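Local coordinates for protein thymidylate synthase ThyX (PDB 4P5A) that probably methylates UMP and dUMP at the uracil ring in an FAD-dependent reaction, with methylenetetrahydrofolate as methyl donor and NADPH as reductant, working as a homotetramer, at residues 184-189 / 214-219. Residues are numbered along the deposited sequence; the frame is centred on the assembly and turned at random.
Sequences RALMHF and EQMETA. With FAD (flavin-adenine dinucleotide), chain L.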
loop_
_atom_site.group_PDB
_atom_site.type_symbol
_atom_site.label_atom_id
_atom_site.label_comp_id
_atom_site.label_asym_id
_atom_site.label_seq_id
_atom_site.Cartn_x
_atom_site.Cartn_y
_atom_site.Cartn_z
ATOM N N ARG B 184 4.244 1.760 -13.148
ATOM C CA ARG B 184 2.896 1.181 -12.960
ATOM C C ARG B 184 2.029 2.209 -12.222
ATOM O O ARG B 184 0.850 2.441 -12.621
ATOM C CB ARG B 184 3.021 -0.150 -12.204
ATOM C CG ARG B 184 1.655 -0.929 -12.394
ATOM C CD ARG B 184 1.615 -2.055 -11.333
ATOM N NE ARG B 184 0.484 -2.933 -11.700
ATOM C CZ ARG B 184 0.242 -4.068 -10.994
ATOM N NH1 ARG B 184 -0.781 -4.899 -11.409
ATOM N NH2 ARG B 184 1.001 -4.379 -9.929
ATOM N N ALA B 185 2.572 2.821 -11.195
ATOM C CA ALA B 185 1.824 3.819 -10.424
ATOM C C ALA B 185 1.576 5.041 -11.302
ATOM O O ALA B 185 0.526 5.640 -11.185
ATOM C CB ALA B 185 2.650 4.211 -9.194
ATOM N N LEU B 186 2.527 5.441 -12.127
ATOM C CA LEU B 186 2.322 6.561 -13.036
ATOM C C LEU B 186 1.196 6.194 -14.025
ATOM O O LEU B 186 0.321 7.081 -14.234
ATOM C CB LEU B 186 3.632 6.901 -13.831
ATOM C CG LEU B 186 3.445 8.120 -14.771
ATOM C CD1 LEU B 186 3.016 9.401 -14.027
ATOM C CD2 LEU B 186 4.788 8.319 -15.436
ATOM N N MET B 187 1.190 4.990 -14.580
ATOM C CA MET B 187 0.099 4.643 -15.539
ATOM C C MET B 187 -1.255 4.664 -14.852
ATOM O O MET B 187 -2.251 5.120 -15.476
ATOM C CB MET B 187 0.400 3.240 -16.224
ATOM C CG MET B 187 1.462 3.438 -17.311
ATOM S SD MET B 187 1.698 1.857 -18.140
ATOM C CE MET B 187 2.779 0.902 -16.978
ATOM N N HIS B 188 -1.315 4.218 -13.613
ATOM C CA HIS B 188 -2.659 4.221 -12.923
ATOM C C HIS B 188 -3.088 5.662 -12.699
ATOM O O HIS B 188 -4.268 6.023 -12.926
ATOM C CB HIS B 188 -2.512 3.438 -11.622
ATOM C CG HIS B 188 -3.823 3.234 -10.916
ATOM N ND1 HIS B 188 -4.576 2.095 -11.077
ATOM C CD2 HIS B 188 -4.508 4.045 -10.077
ATOM C CE1 HIS B 188 -5.673 2.191 -10.343
ATOM N NE2 HIS B 188 -5.698 3.399 -9.789
ATOM N N PHE B 189 -2.130 6.533 -12.371
ATOM C CA PHE B 189 -2.463 7.947 -12.161
ATOM C C PHE B 189 -2.879 8.601 -13.503
ATOM O O PHE B 189 -3.874 9.321 -13.534
ATOM C CB PHE B 189 -1.219 8.606 -11.628
ATOM C CG PHE B 189 -1.222 10.105 -11.631
ATOM C CD1 PHE B 189 -0.621 10.831 -12.661
ATOM C CD2 PHE B 189 -1.788 10.816 -10.550
ATOM C CE1 PHE B 189 -0.609 12.269 -12.647
ATOM C CE2 PHE B 189 -1.696 12.286 -10.518
ATOM C CZ PHE B 189 -1.128 12.974 -11.613
ATOM N N GLU B 214 -0.192 15.685 -17.761
ATOM C CA GLU B 214 0.325 15.698 -19.145
ATOM C C GLU B 214 1.833 15.944 -19.179
ATOM O O GLU B 214 2.550 15.353 -19.977
ATOM C CB GLU B 214 -0.420 16.816 -19.997
ATOM C CG GLU B 214 -1.854 16.433 -20.179
ATOM C CD GLU B 214 -2.754 17.588 -20.721
ATOM O OE1 GLU B 214 -2.390 18.813 -20.542
ATOM O OE2 GLU B 214 -3.813 17.213 -21.293
ATOM N N GLN B 215 2.327 16.732 -18.260
ATOM C CA GLN B 215 3.752 16.995 -18.259
ATOM C C GLN B 215 4.532 15.786 -17.757
ATOM O O GLN B 215 5.649 15.544 -18.196
ATOM C CB GLN B 215 4.057 18.253 -17.432
ATOM C CG GLN B 215 3.468 19.560 -18.053
ATOM C CD GLN B 215 3.816 20.756 -17.124
ATOM O OE1 GLN B 215 4.991 21.009 -16.813
ATOM N NE2 GLN B 215 2.802 21.392 -16.596
ATOM N N MET B 216 3.963 15.094 -16.758
ATOM C CA MET B 216 4.619 13.903 -16.288
ATOM C C MET B 216 4.691 12.931 -17.448
ATOM O O MET B 216 5.653 12.198 -17.624
ATOM C CB MET B 216 3.802 13.276 -15.113
ATOM C CG MET B 216 4.089 14.095 -13.866
ATOM S SD MET B 216 2.994 13.403 -12.564
ATOM C CE MET B 216 3.586 14.301 -11.106
ATOM N N GLU B 217 3.584 12.750 -18.136
ATOM C CA GLU B 217 3.537 11.760 -19.246
ATOM C C GLU B 217 4.535 12.056 -20.352
ATOM O O GLU B 217 5.149 11.138 -20.899
ATOM C CB GLU B 217 2.092 11.712 -19.818
ATOM C CG GLU B 217 1.950 10.612 -20.893
ATOM C CD GLU B 217 0.493 10.292 -21.270
ATOM O OE1 GLU B 217 -0.463 10.843 -20.651
ATOM O OE2 GLU B 217 0.329 9.439 -22.161
ATOM N N THR B 218 4.624 13.320 -20.699
ATOM C CA THR B 218 5.597 13.748 -21.735
ATOM C C THR B 218 7.028 13.402 -21.303
ATOM O O THR B 218 7.819 12.823 -22.119
ATOM C CB THR B 218 5.474 15.269 -21.935
ATOM O OG1 THR B 218 4.201 15.547 -22.542
ATOM C CG2 THR B 218 6.683 15.754 -22.890
ATOM N N ALA B 219 7.346 13.625 -20.038
ATOM C CA ALA B 219 8.672 13.218 -19.531
ATOM C C ALA B 219 8.851 11.702 -19.553
ATOM O O ALA B 219 9.851 11.152 -19.972
ATOM C CB ALA B 219 8.957 13.778 -18.100
HETATM P PA FAD L . -2.034 -5.962 -5.378
HETATM O O1A FAD L . -3.140 -6.191 -4.560
HETATM O O2A FAD L . -0.715 -6.176 -4.765
HETATM O O5B FAD L . -2.125 -4.402 -5.772
HETATM C C5B FAD L . -3.304 -3.923 -6.197
HETATM C C4B FAD L . -3.086 -2.706 -7.199
HETATM O O4B FAD L . -2.544 -1.731 -6.267
HETATM C C3B FAD L . -2.016 -2.880 -8.269
HETATM O O3B FAD L . -2.757 -3.399 -9.378
HETATM C C2B FAD L . -1.553 -1.468 -8.527
HETATM O O2B FAD L . -2.551 -0.688 -9.273
HETATM C C1B FAD L . -1.497 -0.997 -7.073
HETATM N N9A FAD L . -0.183 -1.208 -6.409
HETATM C C8A FAD L . 0.037 -1.847 -5.218
HETATM N N7A FAD L . 1.366 -1.687 -4.906
HETATM C C5A FAD L . 1.974 -0.975 -5.899
HETATM C C6A FAD L . 3.282 -0.568 -6.092
HETATM N N6A FAD L . 4.244 -0.780 -5.189
HETATM N N1A FAD L . 3.565 0.166 -7.214
HETATM C C2A FAD L . 2.598 0.466 -8.082
HETATM N N3A FAD L . 1.289 0.082 -7.900
HETATM C C4A FAD L . 0.967 -0.669 -6.828
HETATM N N1 FAD L . 4.057 -12.977 -10.273
HETATM C C2 FAD L . 5.331 -13.267 -10.430
HETATM O O2 FAD L . 6.176 -12.890 -9.600
HETATM N N3 FAD L . 5.776 -13.962 -11.567
HETATM C C4 FAD L . 4.912 -14.340 -12.561
HETATM O O4 FAD L . 5.350 -14.944 -13.575
HETATM C C4X FAD L . 3.529 -14.040 -12.413
HETATM N N5 FAD L . 2.635 -14.393 -13.383
HETATM C C5X FAD L . 1.267 -14.235 -13.113
HETATM C C6 FAD L . 0.273 -14.766 -14.014
HETATM C C7 FAD L . -1.085 -14.599 -13.656
HETATM C C7M FAD L . -2.112 -15.178 -14.703
HETATM C C8 FAD L . -1.520 -13.974 -12.474
HETATM C C8M FAD L . -2.987 -13.707 -12.032
HETATM C C9 FAD L . -0.537 -13.480 -11.609
HETATM C C9A FAD L . 0.811 -13.587 -11.941
HETATM N N10 FAD L . 1.783 -13.128 -11.001
HETATM C C10 FAD L . 3.093 -13.367 -11.254
HETATM C "C1'" FAD L . 1.404 -12.367 -9.783
HETATM C "C2'" FAD L . 1.170 -10.861 -10.245
HETATM O "O2'" FAD L . 2.376 -10.226 -10.758
HETATM C "C3'" FAD L . 0.716 -10.037 -9.045
HETATM O "O3'" FAD L . 1.671 -10.175 -7.995
HETATM C "C4'" FAD L . -0.671 -10.497 -8.514
HETATM O "O4'" FAD L . -1.532 -10.709 -9.611
HETATM C "C5'" FAD L . -1.292 -9.431 -7.636
HETATM O "O5'" FAD L . -1.699 -8.331 -8.545
HETATM P P FAD L . -1.472 -6.805 -8.091
HETATM O O1P FAD L . -0.060 -6.492 -7.878
HETATM O O2P FAD L . -2.089 -6.045 -9.250
HETATM O O3P FAD L . -2.329 -6.714 -6.757
#
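Helices 183-193 and 207-223 meet here, and the closest CA atoms are those of Leu-186 and Glu-217, 8.2 Å apart. Met-216 carries the contact from its side. CD1 of Leu-186 packs against CB of Met-216 at 4.1 Å. SD of Met-216 lies 3.8 Å from CE1 of Phe-189. This is a Met-aromatic contact. The sulfur sits 4.7 Å from the ring centroid and 47° off the ring normal, an oblique approach, and the two side chains cross at about a right angle. Phe-189 starts toward helix 207-223; with CG anti to the backbone N (chi1 167°), its CE1 meets the sulfur. No hydrogen bond joins the segments. The interface is apolar and buried, and strand 69-77 of the antiparallel sheet adds Phe-72 and Val-74 against Met-216. Residues of helix 183-193 also line the FAD site of this ThyX tetramer. The extended chain of Arg-184 reaches the cofactor diphosphate. NH1 of Arg-184 gives a bent hydrogen bond to FAD O2P (2.8 Å). NH2 of Arg-184 gives a straighter one to FAD O1P (3.1 Å). The ribose O3B lies over one guanidinium face, toward its rim. Glu-66 forms a salt bridge with the same guanidinium, and so does the C-terminal carboxylate of Pro-239.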